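Local coordinates for protein tRNA endonuclease VMS1 (Saccharomyces cerevisiae, PDB 5WHG) that cleaves polypeptidyl-tRNAs downstream of the ribosome-associated quality control pathway, releasing incompletely synthesised polypeptides for degradation, at residues A[18-23]-A[240-245]; A[176-181]-A[193-198]; A[205-210]-A[247-252]; A[305-310]-A[329-334]. All blocks are in the same frame, centred on the assembly; numbering follows the deposited sequence.

How the interactions relate
Interactions 3 and 4 belong to the VLRF1 domain and adjoin: with centres 13 Å apart, they are joined by a probable hydrogen bond between Tyr306 OH and Glu250 OE2 (2.5 Å) and by packing of Leu307 on Ala209. Interaction 1 ties the N-terminal region to the same domain and runs into interaction 3 along the chain, since helix 241-244 leads into strand 247-255. It also touches interaction 2 through Leu22 CD2 and Leu176 CD2, 3.9 Å apart. Interactions 1 and 4 lie on opposite sides of the chain's centre, 29 Å between centres. The inferred active-site residue Gln267 falls in the unmodelled segment 259-289; the bound zinc lies about 12 Å from the side chain of Leu249.

Interaction 1 (A[18-23]-A[240-245]); sequences KKNDLY and TLIEQA
Ile242, on the short helix 241-244, contributes most of the surface in this contact and meets Lys19 and Asn20 of the N-terminal region. Lys19 sends its side chain across the gap with CG anti to the backbone N (chi1 -161°), and its aliphatic part then stays nearly extended until a bend at the last torsion. Its CD lies 4.2 Å from Ile242 CG1, while NZ reaches over to within 3.8 Å of Ile242 CG2. The two side chains cross obliquely. Asn20 adds a looser touch, its OD1 standing 4.3 Å from Ile242 CD1; this oxygen also receives a weak hydrogen bond from Arg227.

The helix that presents Ile242 begins with a capping box. Glu243 N donates to Thr240 OG1 over 3.1 Å along a nearly straight path (168°), and Thr240 N returns a bond to Glu243 OE1, arriving from above the carboxylate plane. Tyr363 and Cys359 also pack against Ile242, joining it to the end of helix 351-362.

The pairs across the two segments are van der Waals touches: the lysine's CD and its ammonium nitrogen, and the asparagine oxygen, against the branched aliphatic side chain of Ile242. The ammonium group of Lys19 has a cation-pi partner in Tyr363, so the lysine can probably lend its chain to Ile242 while its charge stays at the surface.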
loop_
_atom_site.group_PDB
_atom_site.type_symbol
_atom_site.label_atom_id
_atom_site.label_comp_id
_atom_site.label_asym_id
_atom_site.label_seq_id
_atom_site.Cartn_x
_atom_site.Cartn_y
_atom_site.Cartn_z
ATOM N N LYS A 18 16.970 -6.004 -12.506
ATOM C CA LYS A 18 15.660 -6.527 -12.871
ATOM C C LYS A 18 14.602 -5.997 -11.907
ATOM O O LYS A 18 14.907 -5.578 -10.789
ATOM C CB LYS A 18 15.672 -8.055 -12.860
ATOM C CG LYS A 18 16.799 -8.666 -13.685
ATOM C CD LYS A 18 17.041 -10.109 -13.286
ATOM C CE LYS A 18 17.315 -10.206 -11.793
ATOM N NZ LYS A 18 17.443 -11.617 -11.349
ATOM N N LYS A 19 13.340 -6.013 -12.352
ATOM C CA LYS A 19 12.280 -5.461 -11.512
ATOM C C LYS A 19 12.209 -6.170 -10.164
ATOM O O LYS A 19 11.867 -5.547 -9.153
ATOM C CB LYS A 19 10.919 -5.526 -12.220
ATOM C CG LYS A 19 9.893 -4.561 -11.602
ATOM C CD LYS A 19 8.520 -4.589 -12.268
ATOM C CE LYS A 19 7.730 -3.319 -11.922
ATOM N NZ LYS A 19 6.269 -3.539 -11.656
ATOM N N ASN A 20 12.559 -7.458 -10.122
ATOM C CA ASN A 20 12.566 -8.195 -8.864
ATOM C C ASN A 20 13.503 -7.577 -7.837
ATOM O O ASN A 20 13.306 -7.780 -6.635
ATOM C CB ASN A 20 12.971 -9.653 -9.118
ATOM C CG ASN A 20 11.853 -10.629 -8.817
ATOM O OD1 ASN A 20 10.987 -10.355 -7.991
ATOM N ND2 ASN A 20 11.867 -11.776 -9.487
ATOM N N ASP A 21 14.521 -6.841 -8.285
ATOM C CA ASP A 21 15.506 -6.218 -7.415
ATOM C C ASP A 21 15.119 -4.787 -7.030
ATOM O O ASP A 21 15.974 -4.024 -6.558
ATOM C CB ASP A 21 16.891 -6.215 -8.085
ATOM C CG ASP A 21 17.301 -7.581 -8.649
ATOM O OD1 ASP A 21 16.933 -8.627 -8.067
ATOM O OD2 ASP A 21 18.013 -7.600 -9.680
ATOM N N LEU A 22 13.851 -4.414 -7.218
ATOM C CA LEU A 22 13.432 -3.025 -7.138
ATOM C C LEU A 22 12.230 -2.833 -6.226
ATOM O O LEU A 22 11.692 -1.719 -6.158
ATOM C CB LEU A 22 13.114 -2.487 -8.540
ATOM C CG LEU A 22 14.330 -2.362 -9.463
ATOM C CD1 LEU A 22 13.923 -1.959 -10.874
ATOM C CD2 LEU A 22 15.356 -1.379 -8.894
ATOM N N TYR A 23 11.787 -3.884 -5.540
ATOM C CA TYR A 23 10.666 -3.752 -4.619
ATOM C C TYR A 23 11.079 -2.903 -3.420
ATOM O O TYR A 23 12.001 -3.263 -2.678
ATOM C CB TYR A 23 10.181 -5.122 -4.160
ATOM C CG TYR A 23 8.885 -5.074 -3.378
ATOM C CD1 TYR A 23 7.707 -4.649 -3.973
ATOM C CD2 TYR A 23 8.839 -5.461 -2.050
ATOM C CE1 TYR A 23 6.528 -4.612 -3.265
ATOM C CE2 TYR A 23 7.655 -5.423 -1.336
ATOM C CZ TYR A 23 6.510 -5.001 -1.948
ATOM O OH TYR A 23 5.340 -4.966 -1.239
ATOM N N THR A 240 0.674 -11.993 -13.703
ATOM C CA THR A 240 2.122 -11.959 -13.825
ATOM C C THR A 240 2.778 -12.354 -12.495
ATOM O O THR A 240 2.136 -12.422 -11.438
ATOM C CB THR A 240 2.594 -10.569 -14.270
ATOM O OG1 THR A 240 2.519 -9.640 -13.173
ATOM C CG2 THR A 240 1.733 -10.065 -15.417
ATOM N N LEU A 241 4.081 -12.630 -12.564
ATOM C CA LEU A 241 4.819 -12.993 -11.357
ATOM C C LEU A 241 4.892 -11.824 -10.377
ATOM O O LEU A 241 4.839 -12.024 -9.157
ATOM C CB LEU A 241 6.220 -13.483 -11.722
ATOM C CG LEU A 241 6.315 -14.769 -12.554
ATOM C CD1 LEU A 241 5.397 -15.856 -11.992
ATOM C CD2 LEU A 241 6.032 -14.516 -14.034
ATOM N N ILE A 242 5.003 -10.596 -10.890
ATOM C CA ILE A 242 5.029 -9.427 -10.019
ATOM C C ILE A 242 3.681 -9.251 -9.313
ATOM O O ILE A 242 3.623 -8.986 -8.103
ATOM C CB ILE A 242 5.448 -8.192 -10.843
ATOM C CG1 ILE A 242 6.928 -8.306 -11.204
ATOM C CG2 ILE A 242 5.234 -6.890 -10.102
ATOM C CD1 ILE A 242 7.854 -8.282 -9.997
ATOM N N GLU A 243 2.578 -9.431 -10.045
ATOM C CA GLU A 243 1.262 -9.368 -9.418
ATOM C C GLU A 243 1.013 -10.569 -8.515
ATOM O O GLU A 243 0.346 -10.444 -7.478
ATOM C CB GLU A 243 0.173 -9.279 -10.490
ATOM C CG GLU A 243 0.083 -7.933 -11.185
ATOM C CD GLU A 243 -0.248 -8.070 -12.661
ATOM O OE1 GLU A 243 -0.546 -9.203 -13.101
ATOM O OE2 GLU A 243 -0.207 -7.049 -13.384
ATOM N N GLN A 244 1.538 -11.736 -8.883
ATOM C CA GLN A 244 1.275 -12.920 -8.085
ATOM C C GLN A 244 1.907 -12.860 -6.698
ATOM O O GLN A 244 1.572 -13.689 -5.846
ATOM C CB GLN A 244 1.760 -14.152 -8.832
ATOM C CG GLN A 244 0.936 -15.373 -8.538
ATOM C CD GLN A 244 1.400 -16.560 -9.327
ATOM O OE1 GLN A 244 2.251 -16.433 -10.211
ATOM N NE2 GLN A 244 0.850 -17.728 -9.017
ATOM N N ALA A 245 2.795 -11.904 -6.445
ATOM C CA ALA A 245 3.479 -11.801 -5.167
ATOM C C ALA A 245 2.829 -10.789 -4.234
ATOM O O ALA A 245 3.265 -10.659 -3.081
ATOM C CB ALA A 245 4.959 -11.445 -5.386
#

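Interaction 2 (A[176-181]-A[193-198]); sequences LAIYKS and EALTFW
Ile178 is drawn out to full length, with CG1 anti to the backbone N (chi1 -177°) and the next torsion also extended (chi2 173°), which carries CD1 from strand 176-179 to Leu195 and Trp198 on helix 191-198. Three positions apart on the helix, Leu195 and Trp198 come out on the same side, and both turn CG anti to the carbonyl carbon. The arrangement is a helix laid over one face of an antiparallel four-stranded sheet, in which strand 176-179 is an inner strand between 162-166 and 365-366.

The backbones stay well separated: the closest alpha carbons, Ile178 CA and Leu195 CA, are 10.3 Å apart, and on the strand side the reach is made by one methyl, Ile178 CD1. It is 4.0 Å from Leu195 CD2, the two side chains running antiparallel alongside one another. Phe165 of the adjacent strand touches both of them, and Ile24 packs on Ile178, so the contact belongs to the apolar packing between helix and sheet.

Trp198 is held from other directions as well. Phe25 meets its ring in a T-shaped stack, and the carbonyl oxygen Ala194 O, which accepts the helical bond from Trp198 N, sits 3.3 Å above one ring face, offset toward the rim. Ile178 CD1 instead approaches the indole at its edge, near the ring plane, and lies 4.0 Å from Trp198 CZ3.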
loop_
_atom_site.group_PDB
_atom_site.type_symbol
_atom_site.label_atom_id
_atom_site.label_comp_id
_atom_site.label_asym_id
_atom_site.label_seq_id
_atom_site.Cartn_x
_atom_site.Cartn_y
_atom_site.Cartn_z
ATOM N N LEU A 176 16.713 6.319 -10.212
ATOM C CA LEU A 176 15.602 5.554 -9.666
ATOM C C LEU A 176 14.592 6.499 -9.029
ATOM O O LEU A 176 14.963 7.381 -8.247
ATOM C CB LEU A 176 16.098 4.519 -8.658
ATOM C CG LEU A 176 16.835 3.337 -9.304
ATOM C CD1 LEU A 176 17.770 2.656 -8.325
ATOM C CD2 LEU A 176 15.850 2.320 -9.861
ATOM N N ALA A 177 13.321 6.317 -9.380
ATOM C CA ALA A 177 12.241 7.193 -8.950
ATOM C C ALA A 177 11.281 6.427 -8.051
ATOM O O ALA A 177 11.019 5.241 -8.285
ATOM C CB ALA A 177 11.487 7.763 -10.155
ATOM N N ILE A 178 10.769 7.112 -7.022
ATOM C CA ILE A 178 9.793 6.561 -6.085
ATOM C C ILE A 178 8.711 7.615 -5.832
ATOM O O ILE A 178 9.004 8.815 -5.785
ATOM C CB ILE A 178 10.474 6.127 -4.768
ATOM C CG1 ILE A 178 9.469 5.489 -3.807
ATOM C CG2 ILE A 178 11.117 7.316 -4.075
ATOM C CD1 ILE A 178 10.126 4.889 -2.576
ATOM N N TYR A 179 7.459 7.171 -5.679
ATOM C CA TYR A 179 6.336 8.104 -5.540
ATOM C C TYR A 179 6.366 8.833 -4.197
ATOM O O TYR A 179 6.477 8.202 -3.139
ATOM C CB TYR A 179 5.000 7.375 -5.679
ATOM C CG TYR A 179 4.535 7.151 -7.087
ATOM C CD1 TYR A 179 4.061 8.200 -7.849
ATOM C CD2 TYR A 179 4.550 5.888 -7.652
ATOM C CE1 TYR A 179 3.623 8.007 -9.151
ATOM C CE2 TYR A 179 4.118 5.678 -8.963
ATOM C CZ TYR A 179 3.655 6.745 -9.709
ATOM O OH TYR A 179 3.219 6.553 -11.012
ATOM N N LYS A 180 6.223 10.165 -4.244
ATOM C CA LYS A 180 6.214 10.968 -3.019
ATOM C C LYS A 180 5.084 10.562 -2.084
ATOM O O LYS A 180 5.237 10.630 -0.856
ATOM C CB LYS A 180 6.093 12.454 -3.361
ATOM C CG LYS A 180 7.362 13.088 -3.883
ATOM C CD LYS A 180 7.083 14.296 -4.771
ATOM C CE LYS A 180 6.585 15.494 -3.985
ATOM N NZ LYS A 180 6.598 16.726 -4.832
ATOM N N SER A 181 3.947 10.140 -2.650
ATOM C CA SER A 181 2.802 9.705 -1.862
ATOM C C SER A 181 3.141 8.600 -0.867
ATOM O O SER A 181 2.450 8.455 0.149
ATOM C CB SER A 181 1.698 9.230 -2.798
ATOM O OG SER A 181 1.238 10.311 -3.575
ATOM N N GLU A 193 16.475 7.497 5.056
ATOM C CA GLU A 193 16.119 6.927 6.348
ATOM C C GLU A 193 14.818 6.146 6.272
ATOM O O GLU A 193 14.666 5.115 6.940
ATOM C CB GLU A 193 16.036 8.037 7.388
ATOM C CG GLU A 193 17.394 8.628 7.674
ATOM C CD GLU A 193 17.340 9.768 8.640
ATOM O OE1 GLU A 193 16.393 10.580 8.547
ATOM O OE2 GLU A 193 18.246 9.842 9.495
ATOM N N ALA A 194 13.866 6.619 5.465
ATOM C CA ALA A 194 12.622 5.876 5.289
ATOM C C ALA A 194 12.879 4.537 4.607
ATOM O O ALA A 194 12.420 3.489 5.086
ATOM C CB ALA A 194 11.616 6.704 4.489
ATOM N N LEU A 195 13.625 4.561 3.490
ATOM C CA LEU A 195 13.921 3.342 2.743
ATOM C C LEU A 195 14.632 2.304 3.603
ATOM O O LEU A 195 14.329 1.108 3.517
ATOM C CB LEU A 195 14.760 3.669 1.512
ATOM C CG LEU A 195 13.973 4.310 0.366
ATOM C CD1 LEU A 195 14.915 4.794 -0.707
ATOM C CD2 LEU A 195 12.970 3.350 -0.236
ATOM N N THR A 196 15.579 2.726 4.439
ATOM C CA THR A 196 16.284 1.722 5.227
ATOM C C THR A 196 15.378 1.132 6.299
ATOM O O THR A 196 15.453 -0.071 6.577
ATOM C CB THR A 196 17.572 2.304 5.826
ATOM O OG1 THR A 196 18.192 1.332 6.677
ATOM C CG2 THR A 196 17.291 3.550 6.619
ATOM N N PHE A 197 14.483 1.937 6.871
ATOM C CA PHE A 197 13.538 1.413 7.855
ATOM C C PHE A 197 12.533 0.455 7.217
ATOM O O PHE A 197 12.120 -0.529 7.843
ATOM C CB PHE A 197 12.809 2.567 8.542
ATOM C CG PHE A 197 11.666 2.121 9.412
ATOM C CD1 PHE A 197 11.901 1.635 10.692
ATOM C CD2 PHE A 197 10.360 2.168 8.942
ATOM C CE1 PHE A 197 10.856 1.213 11.485
ATOM C CE2 PHE A 197 9.308 1.753 9.728
ATOM C CZ PHE A 197 9.553 1.269 10.998
ATOM N N TRP A 198 12.102 0.750 5.986
ATOM C CA TRP A 198 11.243 -0.168 5.247
ATOM C C TRP A 198 11.928 -1.508 5.013
ATOM O O TRP A 198 11.281 -2.562 5.062
ATOM C CB TRP A 198 10.837 0.466 3.914
ATOM C CG TRP A 198 9.911 1.584 4.134
ATOM C CD1 TRP A 198 9.225 1.837 5.280
ATOM C CD2 TRP A 198 9.555 2.621 3.212
ATOM N NE1 TRP A 198 8.457 2.964 5.133
ATOM C CE2 TRP A 198 8.642 3.470 3.875
ATOM C CE3 TRP A 198 9.917 2.920 1.900
ATOM C CZ2 TRP A 198 8.089 4.598 3.270
ATOM C CZ3 TRP A 198 9.363 4.040 1.295
ATOM C CH2 TRP A 198 8.465 4.868 1.983
#

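Interaction 3 (A[205-210]-A[247-252]); sequences MAISAL and NFLEHK
The backbones of 205-210 and 247-252 do not meet directly, Ile207 CA lying 8.9 Å from Leu249 CA and Leu210 CA 9.1 Å from His251 CA, because strand 217-224 separates them in the sheet. Side chains bridge that gap at two places. Ile207 carries CG1 between the backbone N and the carbonyl carbon (chi1 59°), which turns CG2 anti to the carbonyl carbon, and this methyl meets Leu249 CD1 at 3.8 Å; the two side chains meet nearly square-on. Further along, Leu210 CD1 approaches the distal end of the Phe248 ring, 3.9 Å from Phe248 CE1 and 4.0 Å from Phe248 CZ, again with the side chains roughly perpendicular.

The sheet is mixed and five-stranded, with strand order 3-2-1-4-5; that order and its antiparallel first three strands are consistent with a ribonuclease H-like fold, as in the middle domain of eRF1. Strand 247-255 lies at its edge and is interrupted by a classic beta bulge, in which Leu249 and Glu250 both stand opposite Ile222 of strand 217-224.

The two touches are covered by different helices. Ile207 and Leu249 both pack against Leu76 of helix 66-76, the helix that also carries the zinc ligand His68. Leu210 and Phe248 lie under helix 351-362, where Trp358 covers the leucine and Leu354 and Lys355 pack on the phenylalanine. Phe248 and Leu249, consecutive in the edge strand, therefore pack under different helices. Phe248 also leans on Ala221 and Val223 of the intervening strand.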
loop_
_atom_site.group_PDB
_atom_site.type_symbol
_atom_site.label_atom_id
_atom_site.label_comp_id
_atom_site.label_asym_id
_atom_site.label_seq_id
_atom_site.Cartn_x
_atom_site.Cartn_y
_atom_site.Cartn_z
HETATM N N MSE A 205 4.714 -6.335 10.118
HETATM C CA MSE A 205 3.274 -6.148 10.018
HETATM C C MSE A 205 2.952 -4.837 9.316
HETATM O O MSE A 205 1.854 -4.285 9.464
HETATM C CB MSE A 205 2.625 -6.175 11.401
HETATM C CG MSE A 205 3.143 -7.279 12.292
HETATM SE SE MSE A 205 1.853 -7.709 13.673
HETATM C CE MSE A 205 1.721 -5.980 14.592
ATOM N N ALA A 206 3.930 -4.328 8.576
ATOM C CA ALA A 206 3.676 -3.212 7.682
ATOM C C ALA A 206 2.521 -3.560 6.757
ATOM O O ALA A 206 2.567 -4.579 6.057
ATOM C CB ALA A 206 4.936 -2.896 6.874
ATOM N N ILE A 207 1.466 -2.736 6.785
ATOM C CA ILE A 207 0.350 -2.867 5.853
ATOM C C ILE A 207 -0.069 -1.489 5.365
ATOM O O ILE A 207 0.151 -0.471 6.032
ATOM C CB ILE A 207 -0.882 -3.578 6.466
ATOM C CG1 ILE A 207 -1.384 -2.795 7.691
ATOM C CG2 ILE A 207 -0.588 -5.062 6.728
ATOM C CD1 ILE A 207 -2.579 -3.418 8.373
ATOM N N SER A 208 -0.702 -1.474 4.187
ATOM C CA SER A 208 -1.377 -0.302 3.645
ATOM C C SER A 208 -2.761 -0.722 3.177
ATOM O O SER A 208 -3.016 -1.909 2.931
ATOM C CB SER A 208 -0.588 0.329 2.485
ATOM O OG SER A 208 0.668 0.826 2.921
ATOM N N ALA A 209 -3.663 0.252 3.049
ATOM C CA ALA A 209 -5.001 -0.031 2.531
ATOM C C ALA A 209 -5.170 0.525 1.112
ATOM O O ALA A 209 -4.512 1.491 0.728
ATOM C CB ALA A 209 -6.076 0.531 3.477
ATOM N N LEU A 210 -6.042 -0.107 0.321
ATOM C CA LEU A 210 -6.318 0.330 -1.047
ATOM C C LEU A 210 -7.819 0.278 -1.319
ATOM O O LEU A 210 -8.458 -0.758 -1.109
ATOM C CB LEU A 210 -5.575 -0.533 -2.073
ATOM C CG LEU A 210 -4.082 -0.849 -1.869
ATOM C CD1 LEU A 210 -3.621 -1.946 -2.843
ATOM C CD2 LEU A 210 -3.249 0.358 -2.094
ATOM N N ASN A 247 0.452 -9.647 -1.551
ATOM C CA ASN A 247 -0.252 -10.364 -0.492
ATOM C C ASN A 247 -1.378 -9.490 0.061
ATOM O O ASN A 247 -1.131 -8.560 0.837
ATOM C CB ASN A 247 0.722 -10.767 0.601
ATOM C CG ASN A 247 0.074 -11.597 1.662
ATOM O OD1 ASN A 247 -1.068 -12.038 1.516
ATOM N ND2 ASN A 247 0.806 -11.838 2.738
ATOM N N PHE A 248 -2.622 -9.797 -0.335
ATOM C CA PHE A 248 -3.798 -9.093 0.170
ATOM C C PHE A 248 -4.310 -9.853 1.386
ATOM O O PHE A 248 -4.873 -10.937 1.250
ATOM C CB PHE A 248 -4.895 -8.966 -0.890
ATOM C CG PHE A 248 -4.702 -7.821 -1.869
ATOM C CD1 PHE A 248 -3.720 -6.857 -1.675
ATOM C CD2 PHE A 248 -5.513 -7.725 -3.003
ATOM C CE1 PHE A 248 -3.539 -5.816 -2.592
ATOM C CE2 PHE A 248 -5.348 -6.691 -3.925
ATOM C CZ PHE A 248 -4.359 -5.733 -3.721
ATOM N N LEU A 249 -4.114 -9.281 2.575
ATOM C CA LEU A 249 -4.588 -9.918 3.793
ATOM C C LEU A 249 -6.105 -9.984 3.808
ATOM O O LEU A 249 -6.682 -10.983 4.246
ATOM C CB LEU A 249 -4.052 -9.170 5.019
ATOM C CG LEU A 249 -2.521 -9.064 5.127
ATOM C CD1 LEU A 249 -2.091 -8.504 6.458
ATOM C CD2 LEU A 249 -1.890 -10.419 4.919
ATOM N N GLU A 250 -6.768 -8.929 3.340
ATOM C CA GLU A 250 -8.199 -8.960 3.072
ATOM C C GLU A 250 -8.458 -8.282 1.732
ATOM O O GLU A 250 -7.654 -7.478 1.253
ATOM C CB GLU A 250 -9.007 -8.270 4.173
ATOM C CG GLU A 250 -8.576 -8.566 5.606
ATOM C CD GLU A 250 -9.030 -9.919 6.145
ATOM O OE1 GLU A 250 -9.692 -10.675 5.405
ATOM O OE2 GLU A 250 -8.718 -10.224 7.320
ATOM N N HIS A 251 -9.591 -8.614 1.121
ATOM C CA HIS A 251 -9.979 -7.948 -0.117
ATOM C C HIS A 251 -11.463 -8.171 -0.329
ATOM O O HIS A 251 -11.973 -9.254 -0.044
ATOM C CB HIS A 251 -9.199 -8.474 -1.326
ATOM C CG HIS A 251 -9.566 -9.869 -1.694
ATOM N ND1 HIS A 251 -10.509 -10.162 -2.655
ATOM C CD2 HIS A 251 -9.160 -11.055 -1.185
ATOM C CE1 HIS A 251 -10.659 -11.470 -2.731
ATOM N NE2 HIS A 251 -9.850 -12.034 -1.853
ATOM N N LYS A 252 -12.146 -7.143 -0.827
ATOM C CA LYS A 252 -13.572 -7.212 -1.107
ATOM C C LYS A 252 -13.854 -6.439 -2.385
ATOM O O LYS A 252 -13.183 -5.440 -2.662
ATOM C CB LYS A 252 -14.398 -6.641 0.059
ATOM C CG LYS A 252 -15.666 -7.433 0.389
ATOM C CD LYS A 252 -15.372 -8.521 1.427
ATOM C CE LYS A 252 -16.550 -9.485 1.599
ATOM N NZ LYS A 252 -16.283 -10.559 2.609
#

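Interaction 4 (A[305-310]-A[329-334]); sequences PYLSKC and NTVLNK
Helix 304-308 of the VLRF1 domain packs here against the loop that leads from helix 320-323 to strand 339-340, and Leu307 is the residue that reaches across from it to Val331 and Leu332. This loop has no regular helix or strand, but an ST turn shapes it: Thr330 OG1 accepts a hydrogen bond from Leu332 N at 3.0 Å, with an angle of 148° at the hydrogen. Thr330 OG1 is additionally hydrogen-bonded to Phe326 O, which ties the turn back to the chain just before it.

One methyl does most of the work. Leu307 keeps CG anti to the carbonyl carbon (chi1 -69°), and CD1 then lies 4.1 Å from Val331 CG2, the two side chains set nearly perpendicular. Leu332 sets out to one side, yet the end of its side chain swings back, bringing CD2 to 4.3 Å from the same Leu307 CD1. The valine and leucine, successive in the loop, therefore share one partner.

On the sheet side, Leu307 rests on Ala209 and Phe211 of the central strand 207-214, and Leu300 of helix 292-302 packs on both Leu307 and Val331. The contact thus fits the loop into the apolar layer between helices and sheet. Arg338, just before strand 339-340, bonds through NH1 to the carbonyls of both Leu307 and Cys310, a polar link between the same two parts of the fold. Within the helix, Ser308 OG donates to Pro305 O at 3.1 Å, arriving from above the carbonyl plane.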
loop_
_atom_site.group_PDB
_atom_site.type_symbol
_atom_site.label_atom_id
_atom_site.label_comp_id
_atom_site.label_asym_id
_atom_site.label_seq_id
_atom_site.Cartn_x
_atom_site.Cartn_y
_atom_site.Cartn_z
ATOM N N PRO A 305 -9.493 -2.712 12.717
ATOM C CA PRO A 305 -8.178 -2.965 13.345
ATOM C C PRO A 305 -7.031 -2.821 12.367
ATOM O O PRO A 305 -5.993 -2.246 12.719
ATOM C CB PRO A 305 -8.299 -4.405 13.869
ATOM C CG PRO A 305 -9.757 -4.664 13.966
ATOM C CD PRO A 305 -10.411 -3.855 12.897
ATOM N N TYR A 306 -7.206 -3.345 11.144
ATOM C CA TYR A 306 -6.237 -3.142 10.060
ATOM C C TYR A 306 -6.021 -1.664 9.739
ATOM O O TYR A 306 -4.875 -1.227 9.568
ATOM C CB TYR A 306 -6.707 -3.844 8.787
ATOM C CG TYR A 306 -6.746 -5.340 8.807
ATOM C CD1 TYR A 306 -5.584 -6.079 8.944
ATOM C CD2 TYR A 306 -7.936 -6.017 8.630
ATOM C CE1 TYR A 306 -5.604 -7.446 8.932
ATOM C CE2 TYR A 306 -7.964 -7.390 8.605
ATOM C CZ TYR A 306 -6.791 -8.099 8.762
ATOM O OH TYR A 306 -6.794 -9.473 8.733
ATOM N N LEU A 307 -7.122 -0.894 9.583
ATOM C CA LEU A 307 -7.042 0.502 9.136
ATOM C C LEU A 307 -6.317 1.392 10.143
ATOM O O LEU A 307 -5.617 2.332 9.750
ATOM C CB LEU A 307 -8.441 1.065 8.845
ATOM C CG LEU A 307 -9.126 0.444 7.602
ATOM C CD1 LEU A 307 -10.617 0.847 7.396
ATOM C CD2 LEU A 307 -8.319 0.735 6.344
ATOM N N SER A 308 -6.437 1.111 11.433
ATOM C CA SER A 308 -5.742 1.959 12.392
ATOM C C SER A 308 -4.247 1.679 12.439
ATOM O O SER A 308 -3.489 2.537 12.898
ATOM C CB SER A 308 -6.368 1.799 13.772
ATOM O OG SER A 308 -6.338 0.445 14.147
ATOM N N LYS A 309 -3.799 0.543 11.907
ATOM C CA LYS A 309 -2.376 0.228 11.803
ATOM C C LYS A 309 -1.788 0.449 10.401
ATOM O O LYS A 309 -0.629 0.076 10.171
ATOM C CB LYS A 309 -2.119 -1.226 12.227
ATOM C CG LYS A 309 -2.674 -1.598 13.594
ATOM C CD LYS A 309 -2.564 -3.099 13.818
ATOM C CE LYS A 309 -2.857 -3.491 15.266
ATOM N NZ LYS A 309 -4.318 -3.464 15.568
ATOM N N CYS A 310 -2.531 1.035 9.456
ATOM C CA CYS A 310 -1.988 1.176 8.100
ATOM C C CYS A 310 -1.025 2.347 8.005
ATOM O O CYS A 310 -1.272 3.415 8.568
ATOM C CB CYS A 310 -3.088 1.374 7.062
ATOM S SG CYS A 310 -3.886 -0.116 6.597
ATOM N N ASN A 329 -18.919 9.850 8.856
ATOM C CA ASN A 329 -19.430 9.079 9.993
ATOM C C ASN A 329 -18.972 7.617 9.940
ATOM O O ASN A 329 -19.759 6.688 10.134
ATOM C CB ASN A 329 -20.957 9.177 10.060
ATOM C CG ASN A 329 -21.498 8.922 11.445
ATOM O OD1 ASN A 329 -20.861 9.267 12.438
ATOM N ND2 ASN A 329 -22.681 8.316 11.522
ATOM N N THR A 330 -17.679 7.416 9.680
ATOM C CA THR A 330 -17.135 6.065 9.572
ATOM C C THR A 330 -16.047 5.822 10.616
ATOM O O THR A 330 -16.038 6.459 11.674
ATOM C CB THR A 330 -16.576 5.820 8.165
ATOM O OG1 THR A 330 -15.350 6.533 8.003
ATOM C CG2 THR A 330 -17.537 6.308 7.109
ATOM N N VAL A 331 -15.130 4.886 10.337
ATOM C CA VAL A 331 -13.965 4.707 11.204
ATOM C C VAL A 331 -12.737 5.471 10.710
ATOM O O VAL A 331 -11.721 5.508 11.420
ATOM C CB VAL A 331 -13.611 3.213 11.377
ATOM C CG1 VAL A 331 -14.815 2.436 11.907
ATOM C CG2 VAL A 331 -13.100 2.605 10.088
ATOM N N LEU A 332 -12.798 6.083 9.522
ATOM C CA LEU A 332 -11.783 7.031 9.075
ATOM C C LEU A 332 -12.224 8.448 9.402
ATOM O O LEU A 332 -13.390 8.808 9.221
ATOM C CB LEU A 332 -11.536 6.916 7.570
ATOM C CG LEU A 332 -11.085 5.522 7.134
ATOM C CD1 LEU A 332 -10.801 5.448 5.633
ATOM C CD2 LEU A 332 -9.887 5.076 7.953
ATOM N N ASN A 333 -11.293 9.254 9.879
ATOM C CA ASN A 333 -11.580 10.657 10.116
ATOM C C ASN A 333 -11.098 11.485 8.938
ATOM O O ASN A 333 -10.041 11.211 8.356
ATOM C CB ASN A 333 -10.937 11.130 11.413
ATOM C CG ASN A 333 -11.315 10.246 12.587
ATOM O OD1 ASN A 333 -10.446 9.693 13.271
ATOM N ND2 ASN A 333 -12.628 10.074 12.802
ATOM N N LYS A 334 -11.908 12.473 8.566
ATOM C CA LYS A 334 -11.506 13.409 7.532
ATOM C C LYS A 334 -10.274 14.178 8.006
ATOM O O LYS A 334 -10.104 14.455 9.200
ATOM C CB LYS A 334 -12.661 14.358 7.197
ATOM C CG LYS A 334 -12.724 14.768 5.729
ATOM C CD LYS A 334 -13.409 16.131 5.550
ATOM C CE LYS A 334 -12.864 16.880 4.326
ATOM N NZ LYS A 334 -13.166 18.345 4.358
#